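Local coordinates for protein molybdopterin biosynthesis enzyme, MoaB (Thermus thermophilus, PDB 3MCH) that probably takes part in molybdenum cofactor biosynthesis, as a MogA/MoaB-family protein thought to bind molybdopterin, at residues 126-131 against 137-142. Numbering follows the deposited sequence.
Sequences LNLPGS and ESLEAV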
loop_
_atom_site.group_PDB
_atom_site.type_symbol
_atom_site.label_atom_id
_atom_site.label_comp_id
_atom_site.label_asym_id
_atom_site.label_seq_id
_atom_site.Cartn_x
_atom_site.Cartn_y
_atom_site.Cartn_z
ATOM N N LEU B 126 -1.492 -13.536 7.231
ATOM C CA LEU B 126 -0.435 -12.526 7.212
ATOM C C LEU B 126 0.905 -13.178 6.890
ATOM O O LEU B 126 1.227 -14.232 7.445
ATOM C CB LEU B 126 -0.313 -11.831 8.575
ATOM C CG LEU B 126 -1.253 -10.670 8.919
ATOM C CD1 LEU B 126 -2.695 -11.124 8.916
ATOM C CD2 LEU B 126 -0.861 -10.123 10.284
ATOM N N ASN B 127 1.673 -12.550 6.000
ATOM C CA ASN B 127 3.011 -13.025 5.624
ATOM C C ASN B 127 4.043 -12.260 6.452
ATOM O O ASN B 127 4.327 -11.095 6.156
ATOM C CB ASN B 127 3.344 -12.712 4.159
ATOM C CG ASN B 127 2.496 -13.475 3.164
ATOM O OD1 ASN B 127 2.340 -13.028 2.029
ATOM N ND2 ASN B 127 1.976 -14.632 3.560
ATOM N N LEU B 128 4.611 -12.902 7.468
ATOM C CA LEU B 128 5.642 -12.279 8.298
ATOM C C LEU B 128 7.024 -12.590 7.714
ATOM O O LEU B 128 7.196 -13.579 6.998
ATOM C CB LEU B 128 5.593 -12.846 9.719
ATOM C CG LEU B 128 4.347 -12.633 10.577
ATOM C CD1 LEU B 128 4.406 -13.556 11.784
ATOM C CD2 LEU B 128 4.279 -11.177 11.016
ATOM N N PRO B 129 8.025 -11.745 8.005
ATOM C CA PRO B 129 9.383 -11.979 7.500
ATOM C C PRO B 129 9.904 -13.291 8.094
ATOM O O PRO B 129 9.312 -13.823 9.036
ATOM C CB PRO B 129 10.153 -10.764 8.013
ATOM C CG PRO B 129 9.110 -9.702 8.039
ATOM C CD PRO B 129 7.931 -10.421 8.640
ATOM N N GLY B 130 11.023 -13.785 7.571
ATOM C CA GLY B 130 11.565 -15.054 8.033
ATOM C C GLY B 130 12.504 -15.124 9.223
ATOM O O GLY B 130 12.701 -16.208 9.777
ATOM N N SER B 131 13.095 -14.006 9.628
ATOM C CA SER B 131 14.006 -14.039 10.772
ATOM C C SER B 131 13.235 -13.895 12.080
ATOM O O SER B 131 12.147 -13.321 12.110
ATOM C CB SER B 131 15.044 -12.920 10.671
ATOM O OG SER B 131 14.471 -11.652 10.937
ATOM N N GLU B 137 9.053 -8.304 15.316
ATOM C CA GLU B 137 8.717 -6.894 15.194
ATOM C C GLU B 137 7.480 -6.665 14.334
ATOM O O GLU B 137 6.638 -5.833 14.664
ATOM C CB GLU B 137 9.901 -6.108 14.627
ATOM C CG GLU B 137 11.146 -6.180 15.488
ATOM C CD GLU B 137 12.143 -5.088 15.156
ATOM O OE1 GLU B 137 12.387 -4.846 13.955
ATOM O OE2 GLU B 137 12.684 -4.475 16.099
ATOM N N SER B 138 7.372 -7.404 13.235
ATOM C CA SER B 138 6.220 -7.257 12.357
ATOM C C SER B 138 4.936 -7.700 13.054
ATOM O O SER B 138 3.889 -7.071 12.896
ATOM C CB SER B 138 6.413 -8.071 11.073
ATOM O OG SER B 138 7.500 -7.572 10.317
ATOM N N LEU B 139 5.007 -8.778 13.828
ATOM C CA LEU B 139 3.817 -9.269 14.509
ATOM C C LEU B 139 3.426 -8.356 15.670
ATOM O O LEU B 139 2.242 -8.135 15.922
ATOM C CB LEU B 139 4.031 -10.713 14.995
ATOM C CG LEU B 139 2.824 -11.412 15.634
ATOM C CD1 LEU B 139 1.641 -11.443 14.670
ATOM C CD2 LEU B 139 3.219 -12.832 16.027
ATOM N N GLU B 140 4.412 -7.814 16.376
ATOM C CA GLU B 140 4.115 -6.913 17.484
ATOM C C GLU B 140 3.461 -5.642 16.965
ATOM O O GLU B 140 2.667 -5.018 17.660
ATOM C CB GLU B 140 5.392 -6.563 18.252
ATOM C CG GLU B 140 6.020 -7.752 18.954
ATOM C CD GLU B 140 7.250 -7.379 19.754
ATOM O OE1 GLU B 140 8.107 -6.649 19.214
ATOM O OE2 GLU B 140 7.364 -7.821 20.918
ATOM N N ALA B 141 3.793 -5.263 15.733
ATOM C CA ALA B 141 3.224 -4.061 15.134
ATOM C C ALA B 141 1.730 -4.223 14.848
ATOM O O ALA B 141 0.963 -3.261 14.941
ATOM C CB ALA B 141 3.974 -3.713 13.843
ATOM N N VAL B 142 1.314 -5.438 14.498
ATOM C CA VAL B 142 -0.094 -5.685 14.205
ATOM C C VAL B 142 -0.896 -6.155 15.421
ATOM O O VAL B 142 -2.112 -6.002 15.458
ATOM C CB VAL B 142 -0.262 -6.751 13.077
ATOM C CG1 VAL B 142 0.433 -6.281 11.801
ATOM C CG2 VAL B 142 0.302 -8.080 13.527
#
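In the alpha/beta fold of the MogA/MoaB family, a strand runs out through a short turn at P129 and G130 into a helix that folds back over it, and L126, L128 and P129 meet S138, L139 and V142 where the two pack. Strand 126-128 and helix 137-142 run roughly antiparallel, with 142° between their N-to-C directions, 9.3 Å apart at closest approach. L128 carries the middle: its CD2 methyl lies 3.8 Å from both CB of S138 and the backbone N of L139. One helical turn beyond S138, V142 CG2 meets L126 CD2 tip to tip at 4.0 Å. At the turn end, CD and CG of the proline ring lie against the serine hydroxyl, P129 CD 3.3 Å from S138 OG. With chi1 at -64°, this buried hydroxyl sits beside its own backbone N and gives its proton chiefly to O of M99, with O of G134, one turn back, as second acceptor. No hydrogen bond joins the two segments, whereas L126 and L128 pair through their backbones with strand 65-69. Helix 93-99 flanks the contact through M99, which touches L126, L128 and V142, while I26 of helix 21-30 packs against L128 and L139.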